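Local coordinates for protein SVS_variant_AS1 (Streptomyces sp. CWA1, PDB 6TJA) that probably cyclises geranylgeranyl diphosphate to the diterpene spiroviolene, as an engineered ancestral form of a bacterial class I terpene cyclase, at residues 271-282 / 350-359. Numbering follows the deposited sequence.
Sequences RILLRFLELHDR and IAWWWDDALL
Ile272 meets two indoles at the apolar centre of this contact: its CG2 lies 3.8 Å from CZ3 of Trp353, and its CG1 approaches CH2 of Trp354 more loosely, at 4.4 Å. The setting is the all-helical terpene synthase fold, where the C-terminal tail, partly a 3-10 turn, lies against helix 258-283; Met219 and Met222 of helix 211-231 also touch Trp353. One turn further along, Arg275 illustrates how a long side chain can serve both apolar and polar neighbours. Its CG sits over one face of Trp354, 3.7 Å from the centroid of the five-membered ring, in a CH-pi contact. At the ring's edge, a water links Trp354 NE1 to Arg271 O. A bend at chi2 (55°) carries the Arg275 chain along the indole, leaving guanidinium and ring planes 23° apart. Side-on, Arg275 NE (2.8 Å) and NH2 (3.1 Å) both grip the carbonyl oxygen Trp353 O, while Arg275 NH1 bridges to Glu278 OE1. A leucine in place of Arg275 would probably leave Trp353 O without this pair of donors and break the salt-bridge network joining Glu278 to Asp356. Leu279 CB lies over one face of the Arg275 guanidinium. At the outer, polar edge, Asp356 OD1 takes Arg275 NH2 at 2.7 Å and Arg282 NH2 at 2.8 Å, the two nitrogens arriving from opposite faces of the carboxylate plane.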
loop_
_atom_site.group_PDB
_atom_site.type_symbol
_atom_site.label_atom_id
_atom_site.label_comp_id
_atom_site.label_asym_id
_atom_site.label_seq_id
_atom_site.Cartn_x
_atom_site.Cartn_y
_atom_site.Cartn_z
ATOM N N ARG A 271 -7.022 -18.168 20.266
ATOM C CA ARG A 271 -5.672 -17.834 20.763
ATOM C C ARG A 271 -5.355 -16.383 20.354
ATOM O O ARG A 271 -4.851 -15.627 21.196
ATOM C CB ARG A 271 -4.674 -18.880 20.261
ATOM C CG ARG A 271 -3.240 -18.509 20.595
ATOM C CD ARG A 271 -2.170 -19.421 20.041
ATOM N NE ARG A 271 -2.377 -20.838 20.307
ATOM C CZ ARG A 271 -1.394 -21.713 20.510
ATOM N NH1 ARG A 271 -0.152 -21.309 20.598
ATOM N NH2 ARG A 271 -1.663 -22.988 20.681
ATOM N N ILE A 272 -5.663 -15.985 19.116
ATOM C CA ILE A 272 -5.346 -14.624 18.598
ATOM C C ILE A 272 -6.210 -13.598 19.349
ATOM O O ILE A 272 -5.668 -12.551 19.733
ATOM C CB ILE A 272 -5.524 -14.533 17.074
ATOM C CG1 ILE A 272 -4.568 -15.464 16.337
ATOM C CG2 ILE A 272 -5.347 -13.105 16.600
ATOM C CD1 ILE A 272 -4.903 -15.642 14.865
ATOM N N LEU A 273 -7.487 -13.885 19.605
ATOM C CA LEU A 273 -8.345 -12.930 20.357
ATOM C C LEU A 273 -7.824 -12.765 21.792
ATOM O O LEU A 273 -7.783 -11.645 22.252
ATOM C CB LEU A 273 -9.801 -13.385 20.347
ATOM C CG LEU A 273 -10.757 -12.404 21.014
ATOM C CD1 LEU A 273 -10.569 -10.995 20.463
ATOM C CD2 LEU A 273 -12.173 -12.872 20.810
ATOM N N LEU A 274 -7.379 -13.831 22.445
ATOM C CA LEU A 274 -6.767 -13.754 23.805
ATOM C C LEU A 274 -5.508 -12.873 23.800
ATOM O O LEU A 274 -5.333 -12.071 24.732
ATOM C CB LEU A 274 -6.425 -15.164 24.290
ATOM C CG LEU A 274 -7.222 -15.647 25.501
ATOM C CD1 LEU A 274 -8.718 -15.394 25.351
ATOM C CD2 LEU A 274 -6.963 -17.123 25.723
ATOM N N ARG A 275 -4.632 -13.025 22.814
ATOM C CA ARG A 275 -3.458 -12.146 22.753
ATOM C C ARG A 275 -3.942 -10.704 22.514
ATOM O O ARG A 275 -3.432 -9.817 23.171
ATOM C CB ARG A 275 -2.453 -12.640 21.720
ATOM C CG ARG A 275 -1.266 -11.706 21.580
ATOM C CD ARG A 275 -0.544 -11.421 22.878
ATOM N NE ARG A 275 0.546 -10.495 22.625
ATOM C CZ ARG A 275 1.113 -9.722 23.539
ATOM N NH1 ARG A 275 0.720 -9.754 24.795
ATOM N NH2 ARG A 275 2.065 -8.894 23.192
ATOM N N PHE A 276 -4.942 -10.496 21.693
ATOM C CA PHE A 276 -5.452 -9.163 21.481
ATOM C C PHE A 276 -5.963 -8.545 22.796
ATOM O O PHE A 276 -5.675 -7.448 23.080
ATOM C CB PHE A 276 -6.515 -9.135 20.388
ATOM C CG PHE A 276 -7.327 -7.878 20.365
ATOM C CD1 PHE A 276 -8.346 -7.701 21.235
ATOM C CD2 PHE A 276 -7.065 -6.889 19.455
ATOM C CE1 PHE A 276 -9.053 -6.556 21.250
ATOM C CE2 PHE A 276 -7.788 -5.749 19.446
ATOM C CZ PHE A 276 -8.785 -5.583 20.355
ATOM N N LEU A 277 -6.701 -9.294 23.585
ATOM C CA LEU A 277 -7.214 -8.808 24.835
ATOM C C LEU A 277 -6.097 -8.500 25.815
ATOM O O LEU A 277 -6.139 -7.517 26.503
ATOM C CB LEU A 277 -8.213 -9.780 25.439
ATOM C CG LEU A 277 -9.451 -10.053 24.624
ATOM C CD1 LEU A 277 -10.130 -11.292 25.092
ATOM C CD2 LEU A 277 -10.387 -8.889 24.559
ATOM N N GLU A 278 -5.114 -9.375 25.851
ATOM C CA GLU A 278 -3.977 -9.196 26.707
ATOM C C GLU A 278 -3.198 -7.944 26.317
ATOM O O GLU A 278 -2.987 -7.110 27.138
ATOM C CB GLU A 278 -3.124 -10.459 26.778
ATOM C CG GLU A 278 -1.786 -10.274 27.433
ATOM C CD GLU A 278 -0.896 -11.504 27.401
ATOM O OE1 GLU A 278 -0.470 -11.955 26.343
ATOM O OE2 GLU A 278 -0.592 -12.027 28.459
ATOM N N LEU A 279 -2.838 -7.785 25.056
ATOM C CA LEU A 279 -2.090 -6.558 24.639
ATOM C C LEU A 279 -2.962 -5.309 24.857
ATOM O O LEU A 279 -2.442 -4.246 25.222
ATOM C CB LEU A 279 -1.668 -6.713 23.182
ATOM C CG LEU A 279 -0.818 -5.570 22.632
ATOM C CD1 LEU A 279 0.338 -5.222 23.561
ATOM C CD2 LEU A 279 -0.289 -5.925 21.270
ATOM N N HIS A 280 -4.262 -5.412 24.625
ATOM C CA HIS A 280 -5.183 -4.258 24.748
ATOM C C HIS A 280 -5.113 -3.741 26.191
ATOM O O HIS A 280 -4.997 -2.521 26.386
ATOM C CB HIS A 280 -6.614 -4.623 24.317
ATOM C CG HIS A 280 -7.581 -3.537 24.648
ATOM N ND1 HIS A 280 -8.113 -3.390 25.913
ATOM C CD2 HIS A 280 -8.014 -2.485 23.921
ATOM C CE1 HIS A 280 -8.894 -2.325 25.924
ATOM N NE2 HIS A 280 -8.823 -1.735 24.721
ATOM N N ASP A 281 -5.136 -4.648 27.164
ATOM C CA ASP A 281 -5.186 -4.308 28.612
ATOM C C ASP A 281 -3.870 -3.640 29.027
ATOM O O ASP A 281 -3.907 -2.815 29.932
ATOM C CB ASP A 281 -5.601 -5.538 29.433
ATOM C CG ASP A 281 -7.102 -5.814 29.390
ATOM O OD1 ASP A 281 -7.820 -5.086 28.673
ATOM O OD2 ASP A 281 -7.555 -6.761 30.063
ATOM N N ARG A 282 -2.757 -3.927 28.350
ATOM C CA ARG A 282 -1.431 -3.330 28.672
ATOM C C ARG A 282 -1.346 -1.927 28.058
ATOM O O ARG A 282 -0.763 -1.028 28.669
ATOM C CB ARG A 282 -0.350 -4.306 28.211
ATOM C CG ARG A 282 1.062 -3.755 28.239
ATOM C CD ARG A 282 2.112 -4.854 28.064
ATOM N NE ARG A 282 2.541 -5.162 26.699
ATOM C CZ ARG A 282 3.101 -4.299 25.831
ATOM N NH1 ARG A 282 3.254 -3.014 26.118
ATOM N NH2 ARG A 282 3.492 -4.727 24.644
ATOM N N ILE A 350 3.189 -14.114 12.149
ATOM C CA ILE A 350 2.382 -13.378 13.164
ATOM C C ILE A 350 2.986 -13.496 14.564
ATOM O O ILE A 350 2.407 -12.880 15.481
ATOM C CB ILE A 350 0.905 -13.807 13.128
ATOM C CG1 ILE A 350 0.706 -15.278 13.506
ATOM C CG2 ILE A 350 0.301 -13.488 11.785
ATOM C CD1 ILE A 350 -0.742 -15.665 13.831
ATOM N N ALA A 351 4.091 -14.225 14.731
ATOM C CA ALA A 351 4.707 -14.508 16.046
ATOM C C ALA A 351 5.089 -13.196 16.735
ATOM O O ALA A 351 4.993 -13.113 17.992
ATOM C CB ALA A 351 5.899 -15.406 15.863
ATOM N N TRP A 352 5.447 -12.170 15.963
ATOM C CA TRP A 352 5.836 -10.865 16.556
ATOM C C TRP A 352 4.659 -10.231 17.313
ATOM O O TRP A 352 4.911 -9.339 18.148
ATOM C CB TRP A 352 6.418 -9.923 15.497
ATOM C CG TRP A 352 5.439 -9.442 14.474
ATOM C CD1 TRP A 352 5.075 -10.061 13.311
ATOM C CD2 TRP A 352 4.701 -8.214 14.529
ATOM N NE1 TRP A 352 4.169 -9.298 12.639
ATOM C CE2 TRP A 352 3.920 -8.161 13.368
ATOM C CE3 TRP A 352 4.623 -7.173 15.450
ATOM C CZ2 TRP A 352 3.057 -7.101 13.117
ATOM C CZ3 TRP A 352 3.800 -6.104 15.180
ATOM C CH2 TRP A 352 3.019 -6.082 14.039
ATOM N N TRP A 353 3.412 -10.672 17.115
ATOM C CA TRP A 353 2.305 -10.135 17.961
ATOM C C TRP A 353 2.517 -10.442 19.450
ATOM O O TRP A 353 1.899 -9.762 20.264
ATOM C CB TRP A 353 0.946 -10.652 17.535
ATOM C CG TRP A 353 0.533 -10.281 16.156
ATOM C CD1 TRP A 353 1.010 -9.285 15.362
ATOM C CD2 TRP A 353 -0.470 -10.966 15.393
ATOM N NE1 TRP A 353 0.373 -9.310 14.145
ATOM C CE2 TRP A 353 -0.548 -10.319 14.141
ATOM C CE3 TRP A 353 -1.320 -12.046 15.664
ATOM C CZ2 TRP A 353 -1.453 -10.720 13.154
ATOM C CZ3 TRP A 353 -2.182 -12.465 14.677
ATOM C CH2 TRP A 353 -2.249 -11.800 13.445
ATOM N N TRP A 354 3.308 -11.462 19.780
ATOM C CA TRP A 354 3.550 -11.959 21.163
ATOM C C TRP A 354 4.899 -11.484 21.715
ATOM O O TRP A 354 5.220 -11.939 22.814
ATOM C CB TRP A 354 3.507 -13.495 21.182
ATOM C CG TRP A 354 2.136 -14.077 21.138
ATOM C CD1 TRP A 354 1.340 -14.392 22.210
ATOM C CD2 TRP A 354 1.376 -14.403 19.958
ATOM N NE1 TRP A 354 0.137 -14.898 21.784
ATOM C CE2 TRP A 354 0.133 -14.928 20.407
ATOM C CE3 TRP A 354 1.616 -14.298 18.580
ATOM C CZ2 TRP A 354 -0.836 -15.369 19.510
ATOM C CZ3 TRP A 354 0.650 -14.720 17.697
ATOM C CH2 TRP A 354 -0.559 -15.252 18.158
ATOM N N ASP A 355 5.675 -10.695 20.955
ATOM C CA ASP A 355 7.044 -10.241 21.311
ATOM C C ASP A 355 6.951 -8.854 21.961
ATOM O O ASP A 355 7.001 -7.873 21.235
ATOM C CB ASP A 355 7.918 -10.265 20.057
ATOM C CG ASP A 355 9.367 -9.884 20.277
ATOM O OD1 ASP A 355 9.657 -9.349 21.357
ATOM O OD2 ASP A 355 10.197 -10.149 19.357
ATOM N N ASP A 356 6.820 -8.768 23.280
ATOM C CA ASP A 356 6.563 -7.484 23.996
ATOM C C ASP A 356 7.764 -6.533 23.916
ATOM O O ASP A 356 7.554 -5.292 23.930
ATOM C CB ASP A 356 6.110 -7.740 25.434
ATOM C CG ASP A 356 4.651 -8.186 25.488
ATOM O OD1 ASP A 356 3.792 -7.519 24.807
ATOM O OD2 ASP A 356 4.382 -9.216 26.164
ATOM N N ALA A 357 8.971 -7.057 23.755
ATOM C CA ALA A 357 10.182 -6.213 23.667
ATOM C C ALA A 357 10.151 -5.426 22.349
ATOM O O ALA A 357 10.672 -4.295 22.297
ATOM C CB ALA A 357 11.422 -7.067 23.796
ATOM N N LEU A 358 9.563 -6.026 21.320
ATOM C CA LEU A 358 9.454 -5.446 19.963
ATOM C C LEU A 358 8.282 -4.449 19.932
ATOM O O LEU A 358 8.330 -3.547 19.127
ATOM C CB LEU A 358 9.287 -6.624 19.002
ATOM C CG LEU A 358 9.500 -6.319 17.523
ATOM C CD1 LEU A 358 10.295 -7.440 16.855
ATOM C CD2 LEU A 358 8.164 -6.102 16.826
ATOM N N LEU A 359 7.309 -4.598 20.835
ATOM C CA LEU A 359 6.038 -3.826 20.926
ATOM C C LEU A 359 6.116 -2.762 22.047
ATOM O O LEU A 359 7.120 -2.296 22.602
ATOM C CB LEU A 359 4.905 -4.821 21.227
ATOM C CG LEU A 359 4.688 -5.947 20.217
ATOM C CD1 LEU A 359 3.602 -6.916 20.679
ATOM C CD2 LEU A 359 4.346 -5.385 18.847
HETATM O O HOH W 1 -2.429 -16.011 23.060
#